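Local coordinates for tailspike protein (Acinetobacter phage vB_ApiP_P1, PDB 6E1R) that probably serves as the trimeric receptor-binding spike of the phage tail, recognising and hydrolysing the surface polysaccharide of Acinetobacter baumannii, at residues Asn251-Cys256 / Trp276-Cys281; Gln192-His197 / Leu214-Lys219; Ile301-Gly306 / Ile332-Ile337. One frame throughout, in Å; residues are numbered along the deposited sequence.

Contact 1 of 3, residues Asn251-Cys256 / Trp276-Cys281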
loop_
_atom_site.group_PDB
_atom_site.type_symbol
_atom_site.label_atom_id
_atom_site.label_comp_id
_atom_site.label_asym_id
_atom_site.label_seq_id
_atom_site.Cartn_x
_atom_site.Cartn_y
_atom_site.Cartn_z
ATOM N N ASN A 251 12.854 -7.944 0.165
ATOM C CA ASN A 251 13.045 -7.623 -1.246
ATOM C C ASN A 251 11.748 -7.043 -1.797
ATOM O O ASN A 251 10.732 -7.741 -1.871
ATOM C CB ASN A 251 13.490 -8.862 -2.017
ATOM C CG ASN A 251 14.830 -9.389 -1.533
ATOM O OD1 ASN A 251 15.752 -8.618 -1.266
ATOM N ND2 ASN A 251 14.934 -10.702 -1.392
ATOM N N THR A 252 11.788 -5.769 -2.185
ATOM C CA THR A 252 10.617 -5.037 -2.647
ATOM C C THR A 252 10.784 -4.634 -4.105
ATOM O O THR A 252 11.881 -4.264 -4.538
ATOM C CB THR A 252 10.365 -3.788 -1.791
ATOM O OG1 THR A 252 10.829 -4.018 -0.455
ATOM C CG2 THR A 252 8.888 -3.435 -1.771
ATOM N N PHE A 253 9.687 -4.702 -4.855
ATOM C CA PHE A 253 9.681 -4.434 -6.286
ATOM C C PHE A 253 8.667 -3.338 -6.581
ATOM O O PHE A 253 7.487 -3.471 -6.237
ATOM C CB PHE A 253 9.350 -5.702 -7.076
ATOM C CG PHE A 253 10.304 -6.834 -6.825
ATOM C CD1 PHE A 253 10.190 -7.622 -5.689
ATOM C CD2 PHE A 253 11.316 -7.112 -7.725
ATOM C CE1 PHE A 253 11.068 -8.663 -5.457
ATOM C CE2 PHE A 253 12.196 -8.150 -7.500
ATOM C CZ PHE A 253 12.072 -8.927 -6.364
ATOM N N TYR A 254 9.125 -2.264 -7.219
ATOM C CA TYR A 254 8.276 -1.135 -7.586
ATOM C C TYR A 254 8.230 -1.022 -9.103
ATOM O O TYR A 254 9.265 -0.802 -9.741
ATOM C CB TYR A 254 8.796 0.168 -6.974
ATOM C CG TYR A 254 8.856 0.180 -5.463
ATOM C CD1 TYR A 254 7.866 0.804 -4.714
ATOM C CD2 TYR A 254 9.908 -0.421 -4.785
ATOM C CE1 TYR A 254 7.922 0.825 -3.333
ATOM C CE2 TYR A 254 9.971 -0.407 -3.405
ATOM C CZ TYR A 254 8.976 0.217 -2.685
ATOM O OH TYR A 254 9.036 0.233 -1.310
ATOM N N ASN A 255 7.034 -1.178 -9.672
ATOM C CA ASN A 255 6.789 -0.961 -11.101
ATOM C C ASN A 255 7.662 -1.849 -11.985
ATOM O O ASN A 255 7.975 -1.491 -13.123
ATOM C CB ASN A 255 6.983 0.512 -11.477
ATOM C CG ASN A 255 6.209 1.450 -10.574
ATOM O OD1 ASN A 255 5.019 1.691 -10.783
ATOM N ND2 ASN A 255 6.881 1.986 -9.563
ATOM N N CYS A 256 8.066 -3.007 -11.477
ATOM C CA CYS A 256 8.864 -3.923 -12.274
ATOM C C CYS A 256 7.971 -4.737 -13.204
ATOM O O CYS A 256 6.765 -4.881 -12.985
ATOM C CB CYS A 256 9.683 -4.847 -11.376
ATOM S SG CYS A 256 10.911 -3.980 -10.380
ATOM N N TRP A 276 8.659 -10.306 0.749
ATOM C CA TRP A 276 8.764 -10.074 -0.689
ATOM C C TRP A 276 7.450 -9.438 -1.132
ATOM O O TRP A 276 6.410 -10.104 -1.149
ATOM C CB TRP A 276 9.017 -11.375 -1.449
ATOM C CG TRP A 276 10.384 -11.977 -1.280
ATOM C CD1 TRP A 276 10.961 -12.393 -0.115
ATOM C CD2 TRP A 276 11.327 -12.269 -2.321
ATOM N NE1 TRP A 276 12.211 -12.910 -0.364
ATOM C CE2 TRP A 276 12.459 -12.846 -1.710
ATOM C CE3 TRP A 276 11.328 -12.089 -3.708
ATOM C CZ2 TRP A 276 13.578 -13.246 -2.439
ATOM C CZ3 TRP A 276 12.441 -12.485 -4.429
ATOM C CH2 TRP A 276 13.551 -13.056 -3.792
ATOM N N HIS A 277 7.491 -8.154 -1.483
ATOM C CA HIS A 277 6.289 -7.417 -1.841
ATOM C C HIS A 277 6.456 -6.773 -3.210
ATOM O O HIS A 277 7.574 -6.496 -3.652
ATOM C CB HIS A 277 5.953 -6.355 -0.787
ATOM C CG HIS A 277 5.750 -6.915 0.585
ATOM N ND1 HIS A 277 4.787 -7.861 0.867
ATOM C CD2 HIS A 277 6.389 -6.670 1.754
ATOM C CE1 HIS A 277 4.841 -8.172 2.149
ATOM N NE2 HIS A 277 5.803 -7.462 2.710
ATOM N N PHE A 278 5.326 -6.536 -3.875
ATOM C CA PHE A 278 5.295 -6.070 -5.259
ATOM C C PHE A 278 4.319 -4.906 -5.373
ATOM O O PHE A 278 3.102 -5.102 -5.288
ATOM C CB PHE A 278 4.903 -7.204 -6.208
ATOM C CG PHE A 278 5.812 -8.398 -6.132
ATOM C CD1 PHE A 278 5.607 -9.386 -5.183
ATOM C CD2 PHE A 278 6.870 -8.534 -7.014
ATOM C CE1 PHE A 278 6.445 -10.482 -5.112
ATOM C CE2 PHE A 278 7.710 -9.629 -6.950
ATOM C CZ PHE A 278 7.498 -10.604 -5.998
ATOM N N PHE A 279 4.849 -3.700 -5.570
ATOM C CA PHE A 279 4.040 -2.493 -5.709
ATOM C C PHE A 279 3.897 -2.160 -7.190
ATOM O O PHE A 279 4.879 -1.803 -7.849
ATOM C CB PHE A 279 4.668 -1.325 -4.950
ATOM C CG PHE A 279 4.603 -1.462 -3.457
ATOM C CD1 PHE A 279 5.577 -2.164 -2.768
ATOM C CD2 PHE A 279 3.567 -0.885 -2.741
ATOM C CE1 PHE A 279 5.520 -2.289 -1.392
ATOM C CE2 PHE A 279 3.504 -1.007 -1.365
ATOM C CZ PHE A 279 4.483 -1.709 -0.690
ATOM N N ALA A 280 2.672 -2.278 -7.707
ATOM C CA ALA A 280 2.337 -1.871 -9.074
ATOM C C ALA A 280 3.201 -2.590 -10.110
ATOM O O ALA A 280 3.572 -2.020 -11.138
ATOM C CB ALA A 280 2.442 -0.353 -9.239
ATOM N N CYS A 281 3.513 -3.854 -9.846
ATOM C CA CYS A 281 4.325 -4.630 -10.769
ATOM C C CYS A 281 3.457 -5.239 -11.869
ATOM O O CYS A 281 2.227 -5.274 -11.786
ATOM C CB CYS A 281 5.095 -5.718 -10.024
ATOM S SG CYS A 281 6.349 -5.079 -8.892
#

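Contact 2 of 3, residues Gln192-His197 / Leu214-Lys219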
loop_
_atom_site.group_PDB
_atom_site.type_symbol
_atom_site.label_atom_id
_atom_site.label_comp_id
_atom_site.label_asym_id
_atom_site.label_seq_id
_atom_site.Cartn_x
_atom_site.Cartn_y
_atom_site.Cartn_z
ATOM N N GLN A 192 21.715 -5.271 0.797
ATOM C CA GLN A 192 21.611 -3.812 0.814
ATOM C C GLN A 192 22.009 -3.206 -0.532
ATOM O O GLN A 192 22.891 -2.351 -0.633
ATOM C CB GLN A 192 22.435 -3.223 1.961
ATOM C CG GLN A 192 21.904 -3.597 3.338
ATOM C CD GLN A 192 22.653 -2.918 4.466
ATOM O OE1 GLN A 192 23.689 -2.291 4.251
ATOM N NE2 GLN A 192 22.128 -3.037 5.681
ATOM N N SER A 193 21.328 -3.666 -1.575
ATOM C CA SER A 193 21.576 -3.225 -2.939
ATOM C C SER A 193 20.346 -2.517 -3.493
ATOM O O SER A 193 19.244 -2.602 -2.944
ATOM C CB SER A 193 21.954 -4.406 -3.840
ATOM O OG SER A 193 22.304 -3.961 -5.140
ATOM N N THR A 194 20.553 -1.810 -4.601
ATOM C CA THR A 194 19.479 -1.127 -5.307
ATOM C C THR A 194 19.651 -1.365 -6.798
ATOM O O THR A 194 20.750 -1.190 -7.333
ATOM C CB THR A 194 19.476 0.379 -5.013
ATOM O OG1 THR A 194 19.298 0.597 -3.607
ATOM C CG2 THR A 194 18.353 1.070 -5.775
ATOM N N PHE A 195 18.576 -1.777 -7.459
ATOM C CA PHE A 195 18.561 -1.987 -8.904
ATOM C C PHE A 195 17.631 -0.939 -9.508
ATOM O O PHE A 195 16.406 -1.074 -9.448
ATOM C CB PHE A 195 18.124 -3.408 -9.244
ATOM C CG PHE A 195 19.067 -4.463 -8.742
ATOM C CD1 PHE A 195 18.939 -4.973 -7.458
ATOM C CD2 PHE A 195 20.092 -4.934 -9.545
ATOM C CE1 PHE A 195 19.808 -5.941 -6.991
ATOM C CE2 PHE A 195 20.967 -5.901 -9.083
ATOM C CZ PHE A 195 20.825 -6.406 -7.804
ATOM N N ASP A 196 18.219 0.107 -10.083
ATOM C CA ASP A 196 17.475 1.241 -10.623
ATOM C C ASP A 196 17.401 1.108 -12.140
ATOM O O ASP A 196 18.409 1.279 -12.834
ATOM C CB ASP A 196 18.136 2.557 -10.218
ATOM C CG ASP A 196 17.356 3.773 -10.683
ATOM O OD1 ASP A 196 16.217 3.612 -11.169
ATOM O OD2 ASP A 196 17.886 4.897 -10.561
ATOM N N HIS A 197 16.204 0.801 -12.648
ATOM C CA HIS A 197 15.942 0.728 -14.087
ATOM C C HIS A 197 16.892 -0.238 -14.791
ATOM O O HIS A 197 17.303 -0.012 -15.931
ATOM C CB HIS A 197 16.005 2.113 -14.736
ATOM C CG HIS A 197 14.882 3.021 -14.344
ATOM N ND1 HIS A 197 14.766 3.564 -13.082
ATOM C CD2 HIS A 197 13.823 3.484 -15.050
ATOM C CE1 HIS A 197 13.684 4.320 -13.028
ATOM N NE2 HIS A 197 13.095 4.289 -14.210
ATOM N N LEU A 214 17.442 -7.342 1.484
ATOM C CA LEU A 214 17.407 -5.885 1.620
ATOM C C LEU A 214 17.703 -5.189 0.292
ATOM O O LEU A 214 18.462 -4.221 0.231
ATOM C CB LEU A 214 18.370 -5.415 2.713
ATOM C CG LEU A 214 17.873 -5.596 4.150
ATOM C CD1 LEU A 214 19.000 -5.366 5.143
ATOM C CD2 LEU A 214 16.707 -4.665 4.440
ATOM N N CYS A 215 17.090 -5.685 -0.782
ATOM C CA CYS A 215 17.264 -5.136 -2.121
ATOM C C CYS A 215 15.942 -4.577 -2.623
ATOM O O CYS A 215 14.903 -5.236 -2.510
ATOM C CB CYS A 215 17.781 -6.199 -3.093
ATOM S SG CYS A 215 19.427 -6.822 -2.711
ATOM N N ASP A 216 15.981 -3.367 -3.171
ATOM C CA ASP A 216 14.827 -2.760 -3.813
ATOM C C ASP A 216 15.058 -2.669 -5.316
ATOM O O ASP A 216 16.182 -2.452 -5.776
ATOM C CB ASP A 216 14.535 -1.368 -3.240
ATOM C CG ASP A 216 15.633 -0.371 -3.545
ATOM O OD1 ASP A 216 16.818 -0.721 -3.373
ATOM O OD2 ASP A 216 15.309 0.762 -3.961
ATOM N N PHE A 217 13.981 -2.838 -6.077
ATOM C CA PHE A 217 14.028 -2.832 -7.534
ATOM C C PHE A 217 13.125 -1.718 -8.041
ATOM O O PHE A 217 11.914 -1.736 -7.791
ATOM C CB PHE A 217 13.589 -4.182 -8.105
ATOM C CG PHE A 217 14.506 -5.323 -7.760
ATOM C CD1 PHE A 217 14.508 -5.870 -6.486
ATOM C CD2 PHE A 217 15.354 -5.858 -8.713
ATOM C CE1 PHE A 217 15.346 -6.923 -6.170
ATOM C CE2 PHE A 217 16.195 -6.911 -8.402
ATOM C CZ PHE A 217 16.190 -7.443 -7.128
ATOM N N GLN A 218 13.707 -0.754 -8.751
ATOM C CA GLN A 218 12.984 0.427 -9.216
ATOM C C GLN A 218 12.809 0.332 -10.728
ATOM O O GLN A 218 13.731 0.631 -11.492
ATOM C CB GLN A 218 13.713 1.703 -8.813
ATOM C CG GLN A 218 13.845 1.881 -7.310
ATOM C CD GLN A 218 12.505 2.074 -6.624
ATOM O OE1 GLN A 218 11.516 2.443 -7.259
ATOM N NE2 GLN A 218 12.466 1.819 -5.323
ATOM N N LYS A 219 11.610 -0.075 -11.145
ATOM C CA LYS A 219 11.225 -0.173 -12.553
ATOM C C LYS A 219 12.243 -0.983 -13.353
ATOM O O LYS A 219 12.753 -0.552 -14.391
ATOM C CB LYS A 219 11.001 1.207 -13.172
ATOM C CG LYS A 219 10.147 1.140 -14.429
ATOM C CD LYS A 219 9.478 2.457 -14.739
ATOM C CE LYS A 219 8.449 2.290 -15.845
ATOM N NZ LYS A 219 7.564 3.478 -15.970
#

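Contact 3 of 3, residues Ile301-Gly306 / Ile332-Ile337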
loop_
_atom_site.group_PDB
_atom_site.type_symbol
_atom_site.label_atom_id
_atom_site.label_comp_id
_atom_site.label_asym_id
_atom_site.label_seq_id
_atom_site.Cartn_x
_atom_site.Cartn_y
_atom_site.Cartn_z
ATOM N N ILE A 301 2.962 -12.012 1.814
ATOM C CA ILE A 301 3.350 -11.597 0.471
ATOM C C ILE A 301 2.218 -10.740 -0.078
ATOM O O ILE A 301 1.074 -11.203 -0.170
ATOM C CB ILE A 301 3.625 -12.797 -0.448
ATOM C CG1 ILE A 301 4.702 -13.698 0.160
ATOM C CG2 ILE A 301 4.034 -12.323 -1.835
ATOM C CD1 ILE A 301 4.928 -14.978 -0.613
HETATM N N MSE A 302 2.527 -9.497 -0.433
HETATM C CA MSE A 302 1.487 -8.565 -0.857
HETATM C C MSE A 302 1.721 -7.990 -2.249
HETATM O O MSE A 302 2.851 -7.686 -2.631
HETATM C CB MSE A 302 1.366 -7.420 0.148
HETATM C CG MSE A 302 1.056 -7.865 1.562
HETATM SE SE MSE A 302 0.888 -6.347 2.766
HETATM C CE MSE A 302 2.576 -5.453 2.363
ATOM N N PHE A 303 0.633 -7.840 -2.999
ATOM C CA PHE A 303 0.641 -7.189 -4.305
ATOM C C PHE A 303 -0.222 -5.939 -4.200
ATOM O O PHE A 303 -1.453 -6.033 -4.142
ATOM C CB PHE A 303 0.121 -8.123 -5.398
ATOM C CG PHE A 303 0.942 -9.367 -5.579
ATOM C CD1 PHE A 303 0.696 -10.494 -4.814
ATOM C CD2 PHE A 303 1.960 -9.408 -6.518
ATOM C CE1 PHE A 303 1.447 -11.638 -4.980
ATOM C CE2 PHE A 303 2.718 -10.551 -6.689
ATOM C CZ PHE A 303 2.461 -11.667 -5.919
ATOM N N VAL A 304 0.417 -4.775 -4.174
ATOM C CA VAL A 304 -0.281 -3.501 -4.021
ATOM C C VAL A 304 -0.331 -2.868 -5.409
ATOM O O VAL A 304 0.599 -2.184 -5.842
ATOM C CB VAL A 304 0.397 -2.595 -2.993
ATOM C CG1 VAL A 304 -0.392 -1.309 -2.817
ATOM C CG2 VAL A 304 0.542 -3.320 -1.659
ATOM N N GLY A 305 -1.432 -3.110 -6.119
ATOM C CA GLY A 305 -1.594 -2.613 -7.471
ATOM C C GLY A 305 -0.773 -3.380 -8.489
ATOM O O GLY A 305 0.219 -4.020 -8.129
ATOM N N GLY A 306 -1.189 -3.357 -9.758
ATOM C CA GLY A 306 -0.409 -3.957 -10.816
ATOM C C GLY A 306 -1.246 -4.893 -11.659
ATOM O O GLY A 306 -2.480 -4.878 -11.605
ATOM N N ILE A 332 -1.562 -13.779 1.789
ATOM C CA ILE A 332 -1.194 -13.319 0.456
ATOM C C ILE A 332 -2.304 -12.385 -0.002
ATOM O O ILE A 332 -3.427 -12.831 -0.275
ATOM C CB ILE A 332 -0.998 -14.476 -0.530
ATOM C CG1 ILE A 332 0.166 -15.364 -0.084
ATOM C CG2 ILE A 332 -0.752 -13.939 -1.934
ATOM C CD1 ILE A 332 0.450 -16.516 -1.024
ATOM N N LYS A 333 -2.001 -11.092 -0.083
ATOM C CA LYS A 333 -2.993 -10.073 -0.393
ATOM C C LYS A 333 -2.819 -9.595 -1.827
ATOM O O LYS A 333 -1.719 -9.196 -2.225
ATOM C CB LYS A 333 -2.891 -8.890 0.571
ATOM C CG LYS A 333 -3.966 -7.837 0.347
ATOM C CD LYS A 333 -3.941 -6.761 1.418
ATOM C CE LYS A 333 -5.106 -5.794 1.246
ATOM N NZ LYS A 333 -5.097 -4.710 2.267
ATOM N N PHE A 334 -3.902 -9.638 -2.593
ATOM C CA PHE A 334 -3.959 -9.076 -3.940
ATOM C C PHE A 334 -4.802 -7.807 -3.839
ATOM O O PHE A 334 -6.028 -7.846 -3.962
ATOM C CB PHE A 334 -4.551 -10.075 -4.929
ATOM C CG PHE A 334 -3.721 -11.314 -5.111
ATOM C CD1 PHE A 334 -2.678 -11.339 -6.020
ATOM C CD2 PHE A 334 -3.982 -12.453 -4.369
ATOM C CE1 PHE A 334 -1.914 -12.478 -6.187
ATOM C CE2 PHE A 334 -3.220 -13.594 -4.532
ATOM C CZ PHE A 334 -2.186 -13.607 -5.441
ATOM N N GLN A 335 -4.136 -6.679 -3.607
ATOM C CA GLN A 335 -4.806 -5.401 -3.367
ATOM C C GLN A 335 -4.900 -4.641 -4.685
ATOM O O GLN A 335 -3.926 -4.035 -5.137
ATOM C CB GLN A 335 -4.065 -4.596 -2.305
ATOM C CG GLN A 335 -4.697 -3.250 -1.998
ATOM C CD GLN A 335 -4.056 -2.560 -0.807
ATOM O OE1 GLN A 335 -3.402 -3.198 0.016
ATOM N NE2 GLN A 335 -4.242 -1.248 -0.714
ATOM N N GLY A 336 -6.080 -4.679 -5.300
ATOM C CA GLY A 336 -6.341 -3.927 -6.513
ATOM C C GLY A 336 -5.512 -4.364 -7.702
ATOM O O GLY A 336 -4.852 -3.539 -8.341
ATOM N N ILE A 337 -5.545 -5.655 -8.018
ATOM C CA ILE A 337 -4.747 -6.222 -9.099
ATOM C C ILE A 337 -5.646 -6.448 -10.306
ATOM O O ILE A 337 -6.753 -6.987 -10.174
ATOM C CB ILE A 337 -4.073 -7.534 -8.665
ATOM C CG1 ILE A 337 -3.372 -7.348 -7.318
ATOM C CG2 ILE A 337 -3.082 -8.000 -9.718
ATOM C CD1 ILE A 337 -2.330 -6.254 -7.321
#

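Contact 1 of 3, residues Asn251-Cys256 / Trp276-Cys281
Asn251 and Trp276 open a parallel strand pair between successive coils of the beta-helix. Its tight side is the helix interior, where the amide of Asn251 stands almost upright on the indole (planes 87° apart), held there by OD1 accepting from Cys215 N and by a weak hydrogen bond from ND2 to Leu212 O. CB of Asn251 makes a CH-pi contact with the six-membered ring. Next along, like stacks on like: the Phe253 and Phe278 planes are 11° apart, with only the ring margins facing each other. With CG beside the backbone N (chi1 -58° in both), the two rings project alike, and the CE1 corner of Phe253 reaches Trp276 CE3. Cys281 SG closes the far end, 3.6 Å from Phe253 CB.

The other face, carrying Thr252, Tyr254, His277 and Phe279, is more thinly filled. Thr252 CG2 meets the edge of Phe279 at CE1 (3.6 Å), while the Tyr254 and Phe279 rings overlap little. At the corner, partly exposed Ala280 CB touches Asn255 OD1, which accepts from Thr252 OG1 of the third subunit; that Thr252 also packs on Ala280. Thr252 OG1 here bonds likewise to Asn255 OD1 of the second subunit. Four backbone hydrogen bonds join the segments. Strand 215-218 flanks 251-254; strand 301-304 lies beyond 276-278, Met302 N hydrogen-bonded to His277 ND1, while NE2 of that ring pairs with Gln275 OE1. Strands 235-239 and 267-270 press on the interior rings.

Contact 2 of 3, residues Gln192-His197 / Leu214-Lys219
Thr194 and Asp216 supply the side-chain hydrogen bond of this parallel pair, one turn of a beta-helix meeting the next. Thr194 OG1, itself also hydrogen-bonded to His197 NE2 of the second subunit, gives its proton to Asp216 OD1 at 2.8 Å, on the syn lone pair of that oxygen. Asp216 can offer it because its CG sits between the backbone N and the carbonyl carbon (chi1 66°), which brings the carboxylate across to the other strand. Gln218 NE2 adds a weak bond to OD2. Lys219 NZ of the second subunit makes a long, weak ion pair with OD1; Lys219 NZ here reaches the third subunit, with a salt bridge to its Asp216 OD2 and hydrogen bonds to its Ser193 O and Leu214 O.

Backbone bonds run alongside. Phe195 N to Asp216 O (3.0 Å) and Gln218 N to Phe195 O (2.8 Å) are nearly straight, and His197 N to Gln218 O follows; Asp216 N to Ser193 O is weak.

Among aromatic contacts, Phe195 CD1 lies over the rim of one face of Phe217, 3.5 Å from CE2, with the ring planes 8° apart and little overlap. Lys219 CB rests over the His197 ring in a CH-pi contact.

Strand 164-167 borders the pair through Phe166, whose ring meets Phe195; beyond strand 215-218 comes strand 251-254, where Phe253 stacks on Phe217, and Ile208 and Leu212 of strand 208-213 touch Phe217 across the interior.

Contact 3 of 3, residues Ile301-Gly306 / Ile332-Ile337
Phe303 and Phe334 set their rings side by side, planes only 2° apart yet slid so far that overlap is slight. CD1 of Phe303 comes 3.6 Å from CE1 of Phe334. The edge of Phe303 carries Lys333 O in its plane and, farther along, Ile332 CG2. Such a file of like aromatics on consecutive coils is a hallmark of the parallel beta-helix: Phe278 meets the ring of Phe303 from the preceding coil, and Phe360 stacks on Phe334 from the following one. Both rings of the contact keep CG beside the backbone N (chi1 -61° in Phe303), and this shared chi1, with an equivalent chi2, sets them in the same orientation.

Ile301 and Ile332 continue this interior face toward strand 316-320. On the opposite face of the strand pair, Met302 (modelled as selenomethionine) and Lys333 touch through CG and CB at 4.2 Å. Lys333 stretches out to the trimer interface, where NZ forms a salt bridge with Glu361 of the second subunit; Gln335 pairs with Gln335 of each neighbouring subunit.

Four backbone hydrogen bonds tie the strands, among them Phe303 N to Lys333 O at 2.8 Å and Gly305 N to Gln335 O at 2.8 Å. Both segments then turn a corner at glycine, Gly305 and Gly336 having positive phi. Into the bend of 301-306 reaches the bent side chain of Ile337, whose CD1 lies 3.6 Å from Phe303 CB and 3.5 Å from Gly305 C.

Followed from the N terminus, the chain makes contact 2 first, then contact 1, then contact 3. They lie in series, none nesting or crossing. Each closes one coil of the beta-helix, with 16, 19 and 25 residues respectively between its two segments. Contacts 2 and 1 adjoin because strands 215-218 and 251-254 are neighbours, joined by backbone pairs such as Tyr254 N with Phe217 O. Contact 1 passes to contact 3 through Phe278 O and Val304 N. Contacts 2 and 3 do not touch, their centres being about 19 Å apart. Together the three bind successive coils into one continuous wall, and all of them meet the second subunit.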